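Local coordinates for protein phosphatidylserine synthase (Haemophilus influenzae, PDB 3HSI) that belongs to the phospholipase D superfamily, a group of enzymes whose chains fold into mixed beta sheets flanked by helices, at residues W110-R115 against T207-T212; D185-F190 against A391-L396; A181-S186 against L244-L249; N257-V262 against L376-N381. All blocks are in the same frame, centred on the assembly; numbering follows the deposited sequence.

In the fold
Contacts 2, 3 and 4 form one group, and contact 1 stands apart on the periphery, its centre 26 Å from that of the chain and 27 to 33 Å from the centres of the others. Contacts 2 and 3 both start from helix 181-195 and land on strands 391-398 and 245-252, neighbours in the 10-strand mixed sheet; their centres are 8 Å apart. Contact 4 sets helix 258-268 against strand 374-378, which pairs with strand 391-398, and its centre is 11 Å from that of contact 2. Along the chain, contact 4 lies wholly between the two segments of contact 2, whereas contact 1 alternates with contacts 2 and 3. Strand 391-398 is thus the hub of the buried group.

Contact 1. Residues W110-R115 against T207-T212; sequences WYCEQR and TNRPRT
The middle of helix 107-118 meets the loop between strand 202-203 and helix 216-229, with C112 facing T207 and R209; the CA atoms of C112 and T207 are 6.7 Å apart. C112 carries the helix side of the contact alone. Its chi1 of -64° sets SG beside its own backbone N and opposite the carbonyl carbon, and from there the sulfur comes to 3.4 Å from R209 NH1, at the edge of the guanidinium and in its plane. The same SG lies 4.0 Å from the backbone N of T207. R209 gets to the sulfur because its chain bends at chi3 (-84°), turning the guanidinium back to the helix. Between the two loop residues, N208 centres an inverse gamma turn, closed by a weak bond of 3.2 Å from R209 N to T207 O. Nearby, R115 of the same helix forms salt bridges with D123 and with D205, two residues ahead of T207 in the same loop, while R209 NH2 has a long, weak ion pair with D109. Only 98 Å² is buried in all. An in-plane approach of this kind puts the thiol sulfur near the positive edge of the cation, which would probably polarise it.

Contact 2. Residues D185-F190 against A391-L396; sequences DSMVNF and AENGLL
Segment 185-190 is a stretch of helix and segment 391-396 a stretch of strand, and their nearest CA atoms, those of M187 and N393, are 10.4 Å apart, so the gap is bridged by side chains. M187, modelled as selenomethionine, does most of this. Its chi1 of -66° and extended chi2 carry the chain outward, and a bend at chi3 (92°) swings the terminal CE between two strand residues. That methyl lies 3.7 Å from N393 ND2, the two side chains crossing at about a right angle, and 4.1 Å from L395 CD2, an apolar touch between branches set obliquely to each other. N393 and L395 lie two apart on the strand, with G394, which has no side chain, between them. The helix belongs to a layer between two sheets: M187 faces strand 391-398 of one, while V188 touches Y54 and R52 of strand 52-56 in the other. The polar end of N393 is held by neighbours outside the two segments. OD1 is bonded to both Y154 OH and the backbone N of K144, which lies in the phospholipase D active-site motif, and ND2 to Y232 OH. These bonds fix which way the amide is turned, and only the ND2 end meets the methyl. Y232 also stacks on F190, one helical turn beyond M187, tying the amide's partner back to the helix.

Contact 3. Residues A181-S186 against L244-L249; sequences AELADS and LSVSPL
The pyrrolidine ring of P248 is touched at two of its carbons by the helix side chains, L183 CD1 lying 4.4 Å from CB and S186 OG 4.1 Å from CG; no aromatic or amide group takes part. The ring is puckered at CG, the atom that meets the serine. L183 also meets V246, two residues back on the strand, through its other methyl: CD2 to V246 CG1 is 4.4 Å. With CG opposite its own backbone N (chi1 -178°), the leucine spreads its two branches along the strand, one to each residue. V246 and P248 point toward the helix while S247 between them points away, as alternation in a strand requires. Helix 181-186 and strand 245-249 run almost exactly parallel, 2° apart, with axes 10.2 Å distant, a usual spacing for a helix laid on a sheet. L183 touches L395 as well, on the adjoining strand 391-398, so the helix covers two strands at once. S186 OG has its hydrogen bond to S233 O, outside the contact. Buried but satisfied elsewhere, the serine hydroxyl can therefore lie against a proline carbon, and the contact across the segments is van der Waals in character.

Contact 4. Residues N257-V262 against L376-N381; sequences NELNQV and LLTGNN
L259, N260, T378 and N380 join the first turn of helix 258-268 to the end of strand 374-378, where the chain leaves the sheet through an ST turn. The nearest CA atoms across the contact are those of L259 and N380, 9.0 Å apart. The van der Waals part is made by the methyl L259 CD2, which lies 4.0 Å from T378 OG1 and from N380 ND2. The leucine and N380 slide past each other in opposite directions, while L259 meets T378 obliquely. The same leucine touches E392 and L249, so it reaches three neighbouring strands of the mixed sheet.

Among polar groups, the amides of N260 and N380 approach with their planes 74° apart, N260 OD1 standing 3.3 Å from N380 ND2. The amides have partners outside the pair: N380 OD1 is hydrogen-bonded to L382 N, and N260 ND2 weakly to A386 O. T378 OG1 is gripped twice, accepting from N380 N at 3.1 Å to close the ST turn and bonding to N393 O of the adjacent strand; this ties the turn to strand 391-398. K366, probably the lysine of the second HKD signature of the family, bonds to G379 O and N381 OD1, so the turn lies next to that site.

Capping comes from N257, the N-cap residue of the helix: its OD1 accepts from N260 N at 2.9 Å, nearly straight at the hydrogen (178°), although the donor stands 47° above the plane of the carbonyl.

Contact 1. Residues W110-R115 against T207-T212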
loop_
_atom_site.group_PDB
_atom_site.type_symbol
_atom_site.label_atom_id
_atom_site.label_comp_id
_atom_site.label_asym_id
_atom_site.label_seq_id
_atom_site.Cartn_x
_atom_site.Cartn_y
_atom_site.Cartn_z
ATOM N N TRP C 110 7.653 -25.595 -14.135
ATOM C CA TRP C 110 8.772 -25.885 -15.035
ATOM C C TRP C 110 10.135 -26.151 -14.315
ATOM O O TRP C 110 10.890 -27.051 -14.707
ATOM C CB TRP C 110 8.843 -24.818 -16.162
ATOM C CG TRP C 110 10.056 -24.899 -17.061
ATOM C CD1 TRP C 110 10.309 -25.844 -18.020
ATOM C CD2 TRP C 110 11.174 -23.998 -17.083
ATOM N NE1 TRP C 110 11.523 -25.589 -18.637
ATOM C CE2 TRP C 110 12.077 -24.470 -18.071
ATOM C CE3 TRP C 110 11.504 -22.833 -16.365
ATOM C CZ2 TRP C 110 13.278 -23.817 -18.361
ATOM C CZ3 TRP C 110 12.693 -22.177 -16.669
ATOM C CH2 TRP C 110 13.571 -22.680 -17.651
ATOM N N TYR C 111 10.446 -25.398 -13.268
ATOM C CA TYR C 111 11.666 -25.651 -12.517
ATOM C C TYR C 111 11.664 -27.084 -11.974
ATOM O O TYR C 111 12.680 -27.762 -12.070
ATOM C CB TYR C 111 11.879 -24.658 -11.367
ATOM C CG TYR C 111 11.782 -23.172 -11.689
ATOM C CD1 TYR C 111 12.339 -22.633 -12.859
ATOM C CD2 TYR C 111 11.141 -22.284 -10.783
ATOM C CE1 TYR C 111 12.243 -21.266 -13.147
ATOM C CE2 TYR C 111 11.050 -20.917 -11.060
ATOM C CZ TYR C 111 11.601 -20.416 -12.245
ATOM O OH TYR C 111 11.513 -19.069 -12.524
ATOM N N CYS C 112 10.517 -27.548 -11.446
ATOM C CA CYS C 112 10.364 -28.945 -10.958
ATOM C C CYS C 112 10.520 -29.972 -12.045
ATOM O O CYS C 112 11.189 -30.987 -11.854
ATOM C CB CYS C 112 8.991 -29.183 -10.403
ATOM S SG CYS C 112 8.644 -28.239 -8.996
ATOM N N GLU C 113 9.847 -29.725 -13.163
ATOM C CA GLU C 113 9.953 -30.567 -14.312
ATOM C C GLU C 113 11.434 -30.746 -14.704
ATOM O O GLU C 113 11.915 -31.872 -14.811
ATOM C CB GLU C 113 9.127 -29.985 -15.455
ATOM C CG GLU C 113 9.389 -30.660 -16.797
ATOM C CD GLU C 113 8.901 -29.848 -17.992
ATOM O OE1 GLU C 113 9.555 -29.910 -19.051
ATOM O OE2 GLU C 113 7.869 -29.139 -17.880
ATOM N N GLN C 114 12.148 -29.639 -14.899
ATOM C CA GLN C 114 13.583 -29.680 -15.221
ATOM C C GLN C 114 14.432 -30.456 -14.206
ATOM O O GLN C 114 15.224 -31.287 -14.579
ATOM C CB GLN C 114 14.147 -28.254 -15.421
ATOM C CG GLN C 114 13.540 -27.523 -16.622
ATOM C CD GLN C 114 13.426 -28.424 -17.852
ATOM O OE1 GLN C 114 14.419 -28.782 -18.458
ATOM N NE2 GLN C 114 12.215 -28.782 -18.215
ATOM N N ARG C 115 14.266 -30.162 -12.929
ATOM C CA ARG C 115 14.970 -30.879 -11.870
ATOM C C ARG C 115 14.716 -32.408 -11.892
ATOM O O ARG C 115 15.662 -33.207 -11.770
ATOM C CB ARG C 115 14.593 -30.266 -10.524
ATOM C CG ARG C 115 15.167 -30.997 -9.352
ATOM C CD ARG C 115 14.886 -30.263 -8.070
ATOM N NE ARG C 115 15.541 -30.969 -6.983
ATOM C CZ ARG C 115 15.615 -30.520 -5.746
ATOM N NH1 ARG C 115 15.058 -29.355 -5.447
ATOM N NH2 ARG C 115 16.241 -31.229 -4.809
ATOM N N THR C 207 7.818 -30.156 -5.579
ATOM C CA THR C 207 6.375 -30.303 -5.768
ATOM C C THR C 207 5.601 -29.802 -4.558
ATOM O O THR C 207 4.519 -29.228 -4.692
ATOM C CB THR C 207 5.977 -31.779 -6.079
ATOM O OG1 THR C 207 6.495 -32.641 -5.059
ATOM C CG2 THR C 207 6.547 -32.229 -7.406
ATOM N N ASN C 208 6.183 -30.040 -3.392
ATOM C CA ASN C 208 5.595 -29.631 -2.145
ATOM C C ASN C 208 6.056 -28.217 -1.820
ATOM O O ASN C 208 7.070 -28.013 -1.142
ATOM C CB ASN C 208 5.943 -30.631 -1.028
ATOM C CG ASN C 208 7.418 -31.023 -1.015
ATOM O OD1 ASN C 208 8.023 -31.277 -2.059
ATOM N ND2 ASN C 208 7.998 -31.086 0.181
ATOM N N ARG C 209 5.330 -27.241 -2.356
ATOM C CA ARG C 209 5.554 -25.842 -1.976
ATOM C C ARG C 209 4.406 -25.431 -1.089
ATOM O O ARG C 209 3.261 -25.748 -1.396
ATOM C CB ARG C 209 5.531 -24.918 -3.184
ATOM C CG ARG C 209 6.526 -25.232 -4.230
ATOM C CD ARG C 209 6.467 -24.165 -5.268
ATOM N NE ARG C 209 5.420 -24.380 -6.264
ATOM C CZ ARG C 209 5.520 -25.265 -7.255
ATOM N NH1 ARG C 209 6.600 -26.039 -7.345
ATOM N NH2 ARG C 209 4.546 -25.385 -8.154
ATOM N N PRO C 210 4.694 -24.692 -0.013
ATOM C CA PRO C 210 3.569 -24.165 0.761
ATOM C C PRO C 210 2.738 -23.151 -0.055
ATOM O O PRO C 210 3.212 -22.611 -1.051
ATOM C CB PRO C 210 4.254 -23.526 1.973
ATOM C CG PRO C 210 5.634 -23.155 1.474
ATOM C CD PRO C 210 6.004 -24.234 0.493
ATOM N N ARG C 211 1.491 -22.945 0.342
ATOM C CA ARG C 211 0.653 -21.889 -0.202
ATOM C C ARG C 211 0.977 -20.628 0.551
ATOM O O ARG C 211 1.378 -20.682 1.712
ATOM C CB ARG C 211 -0.832 -22.196 -0.011
ATOM C CG ARG C 211 -1.378 -23.235 -0.946
ATOM C CD ARG C 211 -1.931 -24.406 -0.154
ATOM N NE ARG C 211 -2.812 -25.245 -0.975
ATOM C CZ ARG C 211 -2.483 -26.427 -1.504
ATOM N NH1 ARG C 211 -1.277 -26.961 -1.295
ATOM N NH2 ARG C 211 -3.377 -27.086 -2.242
ATOM N N THR C 212 0.807 -19.500 -0.131
ATOM C CA THR C 212 0.916 -18.182 0.468
ATOM C C THR C 212 0.116 -18.083 1.783
ATOM O O THR C 212 0.704 -17.854 2.851
ATOM C CB THR C 212 0.485 -17.097 -0.553
ATOM O OG1 THR C 212 1.358 -17.143 -1.694
ATOM C CG2 THR C 212 0.515 -15.704 0.063
#

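Contact 2. Residues D185-F190 against A391-L396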
loop_
_atom_site.group_PDB
_atom_site.type_symbol
_atom_site.label_atom_id
_atom_site.label_comp_id
_atom_site.label_asym_id
_atom_site.label_seq_id
_atom_site.Cartn_x
_atom_site.Cartn_y
_atom_site.Cartn_z
ATOM N N ASP C 185 31.923 -11.048 -3.344
ATOM C CA ASP C 185 31.728 -11.601 -1.986
ATOM C C ASP C 185 30.651 -10.808 -1.227
ATOM O O ASP C 185 29.845 -11.373 -0.541
ATOM C CB ASP C 185 33.022 -11.581 -1.206
ATOM C CG ASP C 185 34.022 -12.620 -1.699
ATOM O OD1 ASP C 185 33.658 -13.520 -2.515
ATOM O OD2 ASP C 185 35.190 -12.528 -1.271
ATOM N N SER C 186 30.611 -9.499 -1.405
ATOM C CA SER C 186 29.640 -8.670 -0.678
ATOM C C SER C 186 28.214 -8.969 -1.111
ATOM O O SER C 186 27.298 -8.971 -0.290
ATOM C CB SER C 186 29.932 -7.189 -0.925
ATOM O OG SER C 186 28.943 -6.387 -0.310
HETATM N N MSE C 187 28.033 -9.209 -2.408
HETATM C CA MSE C 187 26.715 -9.466 -2.944
HETATM C C MSE C 187 26.149 -10.858 -2.533
HETATM O O MSE C 187 24.990 -10.984 -2.069
HETATM C CB MSE C 187 26.731 -9.208 -4.451
HETATM C CG MSE C 187 26.970 -7.714 -4.713
HETATM SE SE MSE C 187 26.640 -7.217 -6.548
HETATM C CE MSE C 187 24.744 -6.734 -6.317
ATOM N N VAL C 188 27.003 -11.861 -2.621
ATOM C CA VAL C 188 26.681 -13.197 -2.164
ATOM C C VAL C 188 26.414 -13.232 -0.644
ATOM O O VAL C 188 25.539 -13.949 -0.197
ATOM C CB VAL C 188 27.849 -14.161 -2.501
ATOM C CG1 VAL C 188 27.694 -15.513 -1.766
ATOM C CG2 VAL C 188 27.989 -14.299 -4.026
ATOM N N ASN C 189 27.196 -12.484 0.135
ATOM C CA ASN C 189 26.952 -12.388 1.569
ATOM C C ASN C 189 25.562 -11.807 1.892
ATOM O O ASN C 189 24.856 -12.316 2.769
ATOM C CB ASN C 189 28.052 -11.610 2.267
ATOM C CG ASN C 189 29.318 -12.426 2.432
ATOM O OD1 ASN C 189 29.301 -13.649 2.362
ATOM N ND2 ASN C 189 30.421 -11.750 2.688
ATOM N N PHE C 190 25.168 -10.780 1.152
ATOM C CA PHE C 190 23.845 -10.151 1.329
ATOM C C PHE C 190 22.750 -11.172 1.071
ATOM O O PHE C 190 21.763 -11.289 1.826
ATOM C CB PHE C 190 23.683 -8.930 0.389
ATOM C CG PHE C 190 22.339 -8.263 0.498
ATOM C CD1 PHE C 190 22.041 -7.441 1.574
ATOM C CD2 PHE C 190 21.340 -8.521 -0.433
ATOM C CE1 PHE C 190 20.768 -6.853 1.697
ATOM C CE2 PHE C 190 20.052 -7.930 -0.309
ATOM C CZ PHE C 190 19.780 -7.104 0.744
ATOM N N ALA C 391 11.468 -4.403 -3.282
ATOM C CA ALA C 391 12.812 -4.511 -2.748
ATOM C C ALA C 391 13.789 -4.232 -3.876
ATOM O O ALA C 391 13.716 -4.841 -4.943
ATOM C CB ALA C 391 13.045 -5.869 -2.085
ATOM N N GLU C 392 14.676 -3.265 -3.647
ATOM C CA GLU C 392 15.550 -2.744 -4.691
ATOM C C GLU C 392 17.007 -2.757 -4.279
ATOM O O GLU C 392 17.332 -2.763 -3.073
ATOM C CB GLU C 392 15.170 -1.289 -5.032
ATOM C CG GLU C 392 13.673 -1.041 -5.277
ATOM C CD GLU C 392 13.277 -1.295 -6.725
ATOM O OE1 GLU C 392 14.144 -1.714 -7.531
ATOM O OE2 GLU C 392 12.104 -1.057 -7.071
ATOM N N ASN C 393 17.897 -2.729 -5.276
ATOM C CA ASN C 393 19.292 -2.467 -4.963
ATOM C C ASN C 393 19.991 -1.572 -6.000
ATOM O O ASN C 393 19.380 -1.153 -6.982
ATOM C CB ASN C 393 20.057 -3.750 -4.653
ATOM C CG ASN C 393 20.335 -4.595 -5.895
ATOM O OD1 ASN C 393 19.716 -4.413 -6.947
ATOM N ND2 ASN C 393 21.263 -5.548 -5.759
ATOM N N GLY C 394 21.256 -1.258 -5.754
ATOM C CA GLY C 394 22.016 -0.428 -6.654
ATOM C C GLY C 394 23.514 -0.540 -6.455
ATOM O O GLY C 394 23.997 -0.858 -5.352
ATOM N N LEU C 395 24.249 -0.307 -7.538
ATOM C CA LEU C 395 25.677 -0.077 -7.431
ATOM C C LEU C 395 25.893 1.400 -7.752
ATOM O O LEU C 395 25.662 1.853 -8.886
ATOM C CB LEU C 395 26.461 -0.996 -8.377
ATOM C CG LEU C 395 26.172 -2.499 -8.258
ATOM C CD1 LEU C 395 26.932 -3.342 -9.329
ATOM C CD2 LEU C 395 26.491 -3.011 -6.828
ATOM N N LEU C 396 26.291 2.152 -6.740
ATOM C CA LEU C 396 26.684 3.530 -6.962
ATOM C C LEU C 396 28.153 3.595 -7.300
ATOM O O LEU C 396 29.012 3.330 -6.458
ATOM C CB LEU C 396 26.361 4.452 -5.771
ATOM C CG LEU C 396 26.723 5.935 -5.998
ATOM C CD1 LEU C 396 25.901 6.569 -7.158
ATOM C CD2 LEU C 396 26.563 6.784 -4.722
#

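Contact 3. Residues A181-S186 against L244-L249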
loop_
_atom_site.group_PDB
_atom_site.type_symbol
_atom_site.label_atom_id
_atom_site.label_comp_id
_atom_site.label_asym_id
_atom_site.label_seq_id
_atom_site.Cartn_x
_atom_site.Cartn_y
_atom_site.Cartn_z
ATOM N N ALA C 181 36.446 -9.385 -6.852
ATOM C CA ALA C 181 36.192 -10.416 -5.829
ATOM C C ALA C 181 35.454 -9.897 -4.587
ATOM O O ALA C 181 34.559 -10.565 -4.055
ATOM C CB ALA C 181 37.504 -11.085 -5.430
ATOM N N GLU C 182 35.833 -8.715 -4.125
ATOM C CA GLU C 182 35.288 -8.183 -2.884
ATOM C C GLU C 182 33.836 -7.708 -3.110
ATOM O O GLU C 182 32.973 -7.894 -2.239
ATOM C CB GLU C 182 36.174 -7.034 -2.368
ATOM C CG GLU C 182 36.662 -7.180 -0.934
ATOM C CD GLU C 182 36.663 -5.832 -0.123
ATOM O OE1 GLU C 182 37.755 -5.225 -0.018
ATOM O OE2 GLU C 182 35.587 -5.395 0.410
ATOM N N LEU C 183 33.556 -7.125 -4.281
ATOM C CA LEU C 183 32.167 -6.810 -4.626
ATOM C C LEU C 183 31.345 -8.109 -4.749
ATOM O O LEU C 183 30.228 -8.210 -4.216
ATOM C CB LEU C 183 32.047 -5.979 -5.935
ATOM C CG LEU C 183 30.572 -5.599 -6.275
ATOM C CD1 LEU C 183 29.959 -4.782 -5.167
ATOM C CD2 LEU C 183 30.376 -4.831 -7.578
ATOM N N ALA C 184 31.907 -9.108 -5.424
ATOM C CA ALA C 184 31.204 -10.370 -5.575
ATOM C C ALA C 184 30.907 -10.967 -4.198
ATOM O O ALA C 184 29.769 -11.325 -3.913
ATOM C CB ALA C 184 31.983 -11.362 -6.469
ATOM N N ASP C 185 31.923 -11.048 -3.344
ATOM C CA ASP C 185 31.728 -11.601 -1.986
ATOM C C ASP C 185 30.651 -10.808 -1.227
ATOM O O ASP C 185 29.845 -11.373 -0.541
ATOM C CB ASP C 185 33.022 -11.581 -1.206
ATOM C CG ASP C 185 34.022 -12.620 -1.699
ATOM O OD1 ASP C 185 33.658 -13.520 -2.515
ATOM O OD2 ASP C 185 35.190 -12.528 -1.271
ATOM N N SER C 186 30.611 -9.499 -1.405
ATOM C CA SER C 186 29.640 -8.670 -0.678
ATOM C C SER C 186 28.214 -8.969 -1.111
ATOM O O SER C 186 27.298 -8.971 -0.290
ATOM C CB SER C 186 29.932 -7.189 -0.925
ATOM O OG SER C 186 28.943 -6.387 -0.310
ATOM N N LEU C 244 38.329 5.850 -8.844
ATOM C CA LEU C 244 37.097 5.197 -9.282
ATOM C C LEU C 244 36.670 4.109 -8.274
ATOM O O LEU C 244 37.499 3.281 -7.865
ATOM C CB LEU C 244 37.349 4.563 -10.653
ATOM C CG LEU C 244 36.219 3.700 -11.244
ATOM C CD1 LEU C 244 34.915 4.522 -11.456
ATOM C CD2 LEU C 244 36.707 3.083 -12.528
ATOM N N SER C 245 35.390 4.094 -7.911
ATOM C CA SER C 245 34.897 3.328 -6.747
ATOM C C SER C 245 33.412 2.934 -6.830
ATOM O O SER C 245 32.644 3.558 -7.534
ATOM C CB SER C 245 35.055 4.191 -5.475
ATOM O OG SER C 245 36.364 4.100 -5.051
ATOM N N VAL C 246 33.024 1.932 -6.053
ATOM C CA VAL C 246 31.686 1.387 -6.112
ATOM C C VAL C 246 31.124 1.209 -4.698
ATOM O O VAL C 246 31.840 0.808 -3.787
ATOM C CB VAL C 246 31.617 0.058 -6.973
ATOM C CG1 VAL C 246 32.367 -1.117 -6.287
ATOM C CG2 VAL C 246 30.169 -0.322 -7.249
ATOM N N SER C 247 29.860 1.596 -4.513
ATOM C CA SER C 247 29.165 1.403 -3.229
ATOM C C SER C 247 27.817 0.681 -3.415
ATOM O O SER C 247 26.917 1.235 -4.048
ATOM C CB SER C 247 28.938 2.755 -2.545
ATOM O OG SER C 247 28.524 2.604 -1.183
ATOM N N PRO C 248 27.667 -0.554 -2.859
ATOM C CA PRO C 248 26.450 -1.352 -3.057
ATOM C C PRO C 248 25.335 -0.959 -2.088
ATOM O O PRO C 248 25.559 -0.839 -0.897
ATOM C CB PRO C 248 26.909 -2.783 -2.740
ATOM C CG PRO C 248 27.945 -2.624 -1.728
ATOM C CD PRO C 248 28.670 -1.297 -2.081
ATOM N N LEU C 249 24.123 -0.830 -2.595
ATOM C CA LEU C 249 23.052 -0.158 -1.845
ATOM C C LEU C 249 21.817 -1.018 -1.871
ATOM O O LEU C 249 21.555 -1.634 -2.878
ATOM C CB LEU C 249 22.735 1.189 -2.526
ATOM C CG LEU C 249 23.823 2.276 -2.547
ATOM C CD1 LEU C 249 23.354 3.499 -3.344
ATOM C CD2 LEU C 249 24.186 2.679 -1.088
#

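Contact 4. Residues N257-V262 against L376-N381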
loop_
_atom_site.group_PDB
_atom_site.type_symbol
_atom_site.label_atom_id
_atom_site.label_comp_id
_atom_site.label_asym_id
_atom_site.label_seq_id
_atom_site.Cartn_x
_atom_site.Cartn_y
_atom_site.Cartn_z
ATOM N N ASN C 257 15.137 3.896 4.014
ATOM C CA ASN C 257 15.513 3.286 2.745
ATOM C C ASN C 257 16.766 3.951 2.189
ATOM O O ASN C 257 16.697 5.050 1.614
ATOM C CB ASN C 257 14.341 3.406 1.745
ATOM C CG ASN C 257 14.547 2.619 0.486
ATOM O OD1 ASN C 257 15.640 2.648 -0.134
ATOM N ND2 ASN C 257 13.467 1.932 0.038
ATOM N N GLU C 258 17.905 3.284 2.347
ATOM C CA GLU C 258 19.165 3.878 1.931
ATOM C C GLU C 258 19.254 4.185 0.425
ATOM O O GLU C 258 19.682 5.271 0.039
ATOM C CB GLU C 258 20.376 3.025 2.349
ATOM C CG GLU C 258 21.678 3.766 1.996
ATOM C CD GLU C 258 22.914 3.223 2.682
ATOM O OE1 GLU C 258 23.198 2.006 2.530
ATOM O OE2 GLU C 258 23.618 4.033 3.340
ATOM N N LEU C 259 18.854 3.229 -0.407
ATOM C CA LEU C 259 18.857 3.420 -1.840
ATOM C C LEU C 259 18.068 4.654 -2.249
ATOM O O LEU C 259 18.583 5.505 -2.959
ATOM C CB LEU C 259 18.325 2.181 -2.563
ATOM C CG LEU C 259 18.332 2.284 -4.098
ATOM C CD1 LEU C 259 19.737 2.543 -4.702
ATOM C CD2 LEU C 259 17.681 1.041 -4.716
ATOM N N ASN C 260 16.829 4.758 -1.773
ATOM C CA ASN C 260 16.048 5.940 -2.077
ATOM C C ASN C 260 16.586 7.243 -1.523
ATOM O O ASN C 260 16.523 8.252 -2.200
ATOM C CB ASN C 260 14.585 5.707 -1.730
ATOM C CG ASN C 260 14.010 4.582 -2.567
ATOM O OD1 ASN C 260 14.579 4.224 -3.598
ATOM N ND2 ASN C 260 12.927 4.017 -2.137
ATOM N N GLN C 261 17.128 7.208 -0.312
ATOM C CA GLN C 261 17.813 8.376 0.249
ATOM C C GLN C 261 18.982 8.790 -0.646
ATOM O O GLN C 261 19.144 9.969 -0.926
ATOM C CB GLN C 261 18.298 8.099 1.687
ATOM C CG GLN C 261 17.278 8.446 2.758
ATOM C CD GLN C 261 17.464 7.646 4.070
ATOM O OE1 GLN C 261 18.557 7.142 4.366
ATOM N NE2 GLN C 261 16.380 7.515 4.844
ATOM N N VAL C 262 19.779 7.822 -1.111
ATOM C CA VAL C 262 20.862 8.123 -2.046
ATOM C C VAL C 262 20.389 8.727 -3.377
ATOM O O VAL C 262 20.908 9.737 -3.839
ATOM C CB VAL C 262 21.794 6.890 -2.271
ATOM C CG1 VAL C 262 22.685 7.099 -3.491
ATOM C CG2 VAL C 262 22.651 6.652 -1.015
ATOM N N LEU C 376 24.739 5.661 -11.206
ATOM C CA LEU C 376 23.984 4.682 -10.460
ATOM C C LEU C 376 23.434 3.597 -11.370
ATOM O O LEU C 376 22.620 3.876 -12.284
ATOM C CB LEU C 376 22.810 5.355 -9.752
ATOM C CG LEU C 376 21.917 4.420 -8.939
ATOM C CD1 LEU C 376 22.741 3.738 -7.850
ATOM C CD2 LEU C 376 20.702 5.171 -8.318
ATOM N N LEU C 377 23.864 2.374 -11.102
ATOM C CA LEU C 377 23.321 1.212 -11.766
ATOM C C LEU C 377 22.276 0.661 -10.829
ATOM O O LEU C 377 22.570 0.335 -9.668
ATOM C CB LEU C 377 24.402 0.153 -12.000
ATOM C CG LEU C 377 25.765 0.664 -12.465
ATOM C CD1 LEU C 377 26.816 -0.484 -12.490
ATOM C CD2 LEU C 377 25.697 1.379 -13.800
ATOM N N THR C 378 21.052 0.546 -11.313
ATOM C CA THR C 378 20.006 0.160 -10.440
ATOM C C THR C 378 18.927 -0.565 -11.195
ATOM O O THR C 378 18.747 -0.347 -12.402
ATOM C CB THR C 378 19.462 1.380 -9.671
ATOM O OG1 THR C 378 18.617 0.935 -8.621
ATOM C CG2 THR C 378 18.700 2.381 -10.576
ATOM N N GLY C 379 18.225 -1.447 -10.498
ATOM C CA GLY C 379 17.016 -2.013 -11.043
ATOM C C GLY C 379 15.816 -1.152 -10.695
ATOM O O GLY C 379 14.697 -1.488 -11.064
ATOM N N ASN C 380 16.050 -0.025 -10.029
ATOM C CA ASN C 380 14.955 0.858 -9.557
ATOM C C ASN C 380 14.282 1.601 -10.743
ATOM O O ASN C 380 14.929 2.319 -11.496
ATOM C CB ASN C 380 15.503 1.806 -8.473
ATOM C CG ASN C 380 14.423 2.623 -7.781
ATOM O OD1 ASN C 380 13.528 3.185 -8.412
ATOM N ND2 ASN C 380 14.521 2.706 -6.472
ATOM N N ASN C 381 12.976 1.392 -10.909
ATOM C CA ASN C 381 12.200 2.008 -11.993
ATOM C C ASN C 381 11.902 3.472 -11.722
ATOM O O ASN C 381 11.247 4.132 -12.538
ATOM C CB ASN C 381 10.858 1.278 -12.196
ATOM C CG ASN C 381 11.014 -0.090 -12.815
ATOM O OD1 ASN C 381 11.832 -0.288 -13.701
ATOM N ND2 ASN C 381 10.217 -1.042 -12.363
#